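Side-chain contacts in possible substrate binding protein of ABC transporter system (Rhodopseudomonas palustris, PDB 3N0X), which probably binds a branched-chain amino acid or a similar small ligand in the periplasm and delivers it to an ABC transporter: residues A[88-93]-A[98-103]; A[214-219]-A[245-250]. All blocks are in the same frame, centred on the assembly; numbering follows the deposited sequence. Where two conformers were deposited one is given.

In the fold
The two contacts lie on opposite sides of the chain's centre, their own centres about 37 Å apart and their nearest atoms about 23 Å apart. Contact 1 comes first along the chain and closes before contact 2 opens. It belongs to the lobe built on the mixed sheet, where helix 83-96 leads into strand 100-102. Contact 2 belongs to the lobe with the four-stranded parallel sheet, and joins helix 215-221 to the loop that leads into strand 251-254 of the antiparallel sheet. This division is that of leucine-binding-type periplasmic proteins, which as a family hold their ligand in the cleft between lobes; contact 1 is buried within its lobe, contact 2 only partly, with Arg246 at its exposed edge.

Contact 1. Residues A[88-93]-A[98-103]; sequences ADLPVA and KILIVE
Leu100 packs under Ala93, Leu90 and Asp89 where the helix of a beta-alpha-beta unit (strand 76-79, helix 83-96, strand 100-102) lies against its second strand. Helix and strand run nearly antiparallel, at 153°, as the return of the chain requires. Followed outward, the Leu100 side chain starts with CB, which meets the methyl CB of Ala93 at 4.0 Å. CG stands anti to the backbone N (chi1 175°), which carries the fork along the helix toward its earlier turn. There Leu100 CD2 comes within 4.1 Å of Leu90 CD2, the two leucines crossing at about a right angle, and grazes CB of Asp89 as well. Leu90 CD2 also reaches Val102 CG2, at 4.2 Å, one step further along the same strand face, and Ile119 of the neighbouring strand adjoins both Leu90 and Val102. The carboxylate of Asp89 has its partner outside the two segments: OD2 is hydrogen-bonded to Ser61 OG of helix 58-70. At the other end Ala93 CB sits 3.3 Å from Lys98 O, and the turn is tied by Lys98 N donating to Ala93 O at 3.1 Å, almost straight at 168°.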
loop_
_atom_site.group_PDB
_atom_site.type_symbol
_atom_site.label_atom_id
_atom_site.label_comp_id
_atom_site.label_asym_id
_atom_site.label_seq_id
_atom_site.Cartn_x
_atom_site.Cartn_y
_atom_site.Cartn_z
ATOM N N ALA A 88 8.536 -11.089 10.899
ATOM C CA ALA A 88 9.148 -12.305 11.403
ATOM C C ALA A 88 10.034 -12.968 10.364
ATOM O O ALA A 88 11.009 -13.642 10.706
ATOM C CB ALA A 88 8.087 -13.326 11.866
ATOM N N ASP A 89 9.676 -12.792 9.101
ATOM C CA ASP A 89 10.404 -13.418 8.007
ATOM C C ASP A 89 11.714 -12.723 7.620
ATOM O O ASP A 89 12.547 -13.340 6.973
ATOM C CB ASP A 89 9.538 -13.480 6.751
ATOM C CG ASP A 89 8.379 -14.412 6.868
ATOM O OD1 ASP A 89 8.358 -15.247 7.799
ATOM O OD2 ASP A 89 7.433 -14.235 6.049
ATOM N N LEU A 90 11.880 -11.446 7.973
ATOM C CA LEU A 90 13.030 -10.708 7.452
ATOM C C LEU A 90 14.378 -11.389 7.802
ATOM O O LEU A 90 15.238 -11.521 6.947
ATOM C CB LEU A 90 13.015 -9.247 7.902
ATOM C CG LEU A 90 11.698 -8.511 7.673
ATOM C CD1 LEU A 90 11.866 -7.041 8.151
ATOM C CD2 LEU A 90 11.219 -8.548 6.240
ATOM N N PRO A 91 14.555 -11.855 9.061
ATOM C CA PRO A 91 15.832 -12.497 9.407
ATOM C C PRO A 91 16.091 -13.795 8.649
ATOM O O PRO A 91 17.250 -14.198 8.504
ATOM C CB PRO A 91 15.694 -12.777 10.927
ATOM C CG PRO A 91 14.646 -11.895 11.364
ATOM C CD PRO A 91 13.729 -11.631 10.250
ATOM N N VAL A 92 15.032 -14.441 8.164
ATOM C CA VAL A 92 15.178 -15.666 7.369
ATOM C C VAL A 92 15.855 -15.381 6.024
ATOM O O VAL A 92 16.686 -16.154 5.546
ATOM C CB VAL A 92 13.813 -16.360 7.169
ATOM C CG1 VAL A 92 13.974 -17.631 6.361
ATOM C CG2 VAL A 92 13.173 -16.633 8.543
ATOM N N ALA A 93 15.493 -14.257 5.418
ATOM C CA ALA A 93 16.159 -13.837 4.201
ATOM C C ALA A 93 17.656 -13.650 4.425
ATOM O O ALA A 93 18.476 -14.145 3.658
ATOM C CB ALA A 93 15.523 -12.539 3.648
ATOM N N LYS A 98 19.293 -14.758 0.708
ATOM C CA LYS A 98 18.390 -14.687 -0.430
ATOM C C LYS A 98 17.451 -13.485 -0.248
ATOM O O LYS A 98 17.135 -13.083 0.867
ATOM C CB LYS A 98 17.645 -16.021 -0.621
ATOM C CG LYS A 98 18.523 -17.142 -1.216
ATOM C CD LYS A 98 17.705 -18.356 -1.640
ATOM C CE LYS A 98 18.536 -19.449 -2.338
ATOM N NZ LYS A 98 17.833 -20.761 -2.487
ATOM N N ILE A 99 17.031 -12.904 -1.361
ATOM C CA ILE A 99 16.182 -11.731 -1.329
ATOM C C ILE A 99 14.736 -12.096 -0.990
ATOM O O ILE A 99 14.203 -13.109 -1.456
ATOM C CB ILE A 99 16.271 -10.987 -2.669
ATOM C CG1 ILE A 99 17.658 -10.303 -2.771
ATOM C CG2 ILE A 99 15.137 -9.953 -2.803
ATOM C CD1 ILE A 99 17.976 -9.913 -4.171
ATOM N N LEU A 100 14.105 -11.221 -0.220
ATOM C CA LEU A 100 12.667 -11.229 0.001
ATOM C C LEU A 100 12.133 -9.882 -0.488
ATOM O O LEU A 100 12.562 -8.830 -0.005
ATOM C CB LEU A 100 12.359 -11.415 1.470
ATOM C CG LEU A 100 10.867 -11.320 1.846
ATOM C CD1 LEU A 100 10.006 -12.402 1.195
ATOM C CD2 LEU A 100 10.702 -11.353 3.356
ATOM N N ILE A 101 11.214 -9.927 -1.447
ATOM C CA ILE A 101 10.513 -8.735 -1.927
ATOM C C ILE A 101 9.212 -8.694 -1.148
ATOM O O ILE A 101 8.367 -9.598 -1.235
ATOM C CB ILE A 101 10.210 -8.774 -3.446
ATOM C CG1 ILE A 101 11.532 -8.711 -4.255
ATOM C CG2 ILE A 101 9.271 -7.614 -3.802
ATOM C CD1 ILE A 101 11.338 -9.051 -5.742
ATOM N N VAL A 102 9.059 -7.663 -0.340
ATOM C CA VAL A 102 7.908 -7.567 0.546
ATOM C C VAL A 102 6.726 -6.987 -0.219
ATOM O O VAL A 102 6.806 -5.892 -0.797
ATOM C CB VAL A 102 8.222 -6.777 1.826
ATOM C CG1 VAL A 102 6.913 -6.622 2.689
ATOM C CG2 VAL A 102 9.363 -7.505 2.604
ATOM N N GLU A 103 5.634 -7.755 -0.183
ATOM C CA GLU A 103 4.411 -7.453 -0.925
ATOM C C GLU A 103 3.344 -8.391 -0.410
ATOM O O GLU A 103 3.516 -9.602 -0.513
ATOM C CB GLU A 103 4.643 -7.739 -2.432
ATOM C CG GLU A 103 3.403 -7.579 -3.280
ATOM C CD GLU A 103 2.856 -6.173 -3.287
ATOM O OE1 GLU A 103 3.621 -5.202 -3.590
ATOM O OE2 GLU A 103 1.618 -6.067 -3.060
#

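Contact 2. Residues A[214-219]-A[245-250]; sequences DPLTKL and KRLPGM
Thr217 OG1 lies 2.6 Å from Asp214 OD2 and 2.7 Å from Asp214 OD1, within hydrogen-bonding reach of both, while the other branch of the same threonine meets Arg246 across the contact. Asp214, which has a second conformer, is the N-cap of helix 215-221, so this link ties the third residue of the helix back to its cap. Thr217 CG2, anti to the backbone N, touches Arg246 NH2 at 3.5 Å. The methyl approaches the guanidinium obliquely. Bends at chi2 (-100°) and chi3 (-70°) bring the guanidinium up to the helix, the arginine crossing the Thr217 side chain at about a right angle. Deeper in, the contact is apolar. Leu216 CB rests on Leu247 CD1 at 3.8 Å, again with the side chains crossed, and Leu216 CD1 reaches the selenium of Met250, a selenomethionine, at 4.1 Å in the conformer given. Leu231 and Thr233 of strand 229-233 adjoin Leu216 too. A type II turn spans Leu247 to Met250, and the backbone of Met250 pairs with Val344, so the loop leads straight into the antiparallel sheet. Between the two segments contact is by van der Waals packing; polar ties to this helix come from its next residues, Gln220 NE2 to Arg246 O and a salt bridge from Asp221 OD1 to Arg246 NH2, which probably offsets the arginine charge at the exposed edge.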
loop_
_atom_site.group_PDB
_atom_site.type_symbol
_atom_site.label_atom_id
_atom_site.label_comp_id
_atom_site.label_asym_id
_atom_site.label_seq_id
_atom_site.Cartn_x
_atom_site.Cartn_y
_atom_site.Cartn_z
ATOM N N ASP A 214 -15.989 2.374 12.326
ATOM C CA ASP A 214 -16.628 3.267 11.351
ATOM C C ASP A 214 -16.668 4.751 11.766
ATOM O O ASP A 214 -17.719 5.406 11.732
ATOM C CB ASP A 214 -18.038 2.755 11.020
ATOM C CG ASP A 214 -18.515 3.198 9.651
ATOM O OD1 ASP A 214 -17.735 3.822 8.880
ATOM O OD2 ASP A 214 -19.694 2.918 9.352
ATOM N N PRO A 215 -15.485 5.324 12.106
ATOM C CA PRO A 215 -15.482 6.758 12.452
ATOM C C PRO A 215 -16.018 7.696 11.322
ATOM O O PRO A 215 -16.649 8.680 11.634
ATOM C CB PRO A 215 -13.990 7.070 12.725
ATOM C CG PRO A 215 -13.286 6.080 11.999
ATOM C CD PRO A 215 -14.119 4.799 12.010
ATOM N N LEU A 216 -15.801 7.378 10.058
ATOM C CA LEU A 216 -16.223 8.321 8.989
ATOM C C LEU A 216 -17.739 8.458 8.920
ATOM O O LEU A 216 -18.266 9.578 8.835
ATOM C CB LEU A 216 -15.633 7.944 7.627
ATOM C CG LEU A 216 -14.200 8.438 7.277
ATOM C CD1 LEU A 216 -14.072 9.966 7.346
ATOM C CD2 LEU A 216 -13.156 7.799 8.148
ATOM N N THR A 217 -18.443 7.323 8.988
ATOM C CA THR A 217 -19.905 7.321 8.997
ATOM C C THR A 217 -20.468 8.015 10.226
ATOM O O THR A 217 -21.405 8.797 10.139
ATOM C CB THR A 217 -20.462 5.861 9.039
ATOM O OG1 THR A 217 -19.935 5.123 7.940
ATOM C CG2 THR A 217 -21.967 5.877 8.999
ATOM N N LYS A 218 -19.912 7.692 11.388
ATOM C CA LYS A 218 -20.356 8.265 12.628
ATOM C C LYS A 218 -20.099 9.755 12.760
ATOM O O LYS A 218 -20.931 10.493 13.286
ATOM C CB LYS A 218 -19.786 7.473 13.813
ATOM C CG LYS A 218 -20.367 6.038 13.846
ATOM C CD LYS A 218 -19.675 5.170 14.858
ATOM C CE LYS A 218 -20.363 3.778 14.973
ATOM N NZ LYS A 218 -19.436 2.792 15.601
ATOM N N LEU A 219 -18.985 10.231 12.219
ATOM C CA LEU A 219 -18.756 11.676 12.180
ATOM C C LEU A 219 -19.716 12.343 11.162
ATOM O O LEU A 219 -20.266 13.405 11.461
ATOM C CB LEU A 219 -17.305 12.014 11.795
ATOM C CG LEU A 219 -16.261 11.716 12.861
ATOM C CD1 LEU A 219 -14.853 11.846 12.276
ATOM C CD2 LEU A 219 -16.484 12.608 14.094
ATOM N N LYS A 245 -19.688 5.464 -0.128
ATOM C CA LYS A 245 -20.843 5.979 -0.854
ATOM C C LYS A 245 -21.686 6.948 -0.010
ATOM O O LYS A 245 -22.482 7.706 -0.554
ATOM C CB LYS A 245 -21.697 4.822 -1.427
ATOM C CG LYS A 245 -20.937 4.056 -2.509
ATOM C CD LYS A 245 -21.654 2.765 -2.967
ATOM C CE LYS A 245 -22.932 3.029 -3.686
ATOM N NZ LYS A 245 -23.575 1.763 -4.143
ATOM N N ARG A 246 -21.487 6.935 1.307
ATOM C CA ARG A 246 -22.103 7.905 2.217
ATOM C C ARG A 246 -21.338 9.240 2.315
ATOM O O ARG A 246 -21.815 10.154 3.002
ATOM C CB ARG A 246 -22.208 7.288 3.621
ATOM C CG ARG A 246 -23.353 6.243 3.778
ATOM C CD ARG A 246 -24.607 6.833 4.456
ATOM N NE ARG A 246 -24.385 7.116 5.888
ATOM C CZ ARG A 246 -24.124 8.319 6.417
ATOM N NH1 ARG A 246 -24.058 9.420 5.664
ATOM N NH2 ARG A 246 -23.928 8.423 7.724
ATOM N N LEU A 247 -20.217 9.371 1.580
ATOM C CA LEU A 247 -19.308 10.529 1.669
ATOM C C LEU A 247 -19.046 11.184 0.296
ATOM O O LEU A 247 -17.885 11.320 -0.126
ATOM C CB LEU A 247 -17.985 10.065 2.301
ATOM C CG LEU A 247 -18.060 9.387 3.681
ATOM C CD1 LEU A 247 -16.799 8.573 4.021
ATOM C CD2 LEU A 247 -18.330 10.485 4.689
ATOM N N PRO A 248 -20.101 11.549 -0.437
ATOM C CA PRO A 248 -19.887 12.132 -1.744
ATOM C C PRO A 248 -18.954 13.346 -1.693
ATOM O O PRO A 248 -19.095 14.198 -0.819
ATOM C CB PRO A 248 -21.302 12.531 -2.187
ATOM C CG PRO A 248 -22.064 12.623 -0.934
ATOM C CD PRO A 248 -21.531 11.556 -0.077
ATOM N N GLY A 249 -17.994 13.402 -2.608
ATOM C CA GLY A 249 -17.099 14.534 -2.728
ATOM C C GLY A 249 -15.890 14.459 -1.800
ATOM O O GLY A 249 -15.027 15.327 -1.867
HETATM N N MSE A 250 -15.837 13.444 -0.940
HETATM C CA MSE A 250 -14.706 13.293 -0.032
HETATM C C MSE A 250 -13.427 13.156 -0.841
HETATM O O MSE A 250 -13.372 12.423 -1.846
HETATM C CB MSE A 250 -14.850 12.081 0.879
HETATM C CG MSE A 250 -13.697 11.964 1.874
HETATM SE SE MSE A 250 -14.066 10.734 3.299
HETATM C CE MSE A 250 -14.156 9.245 2.285
#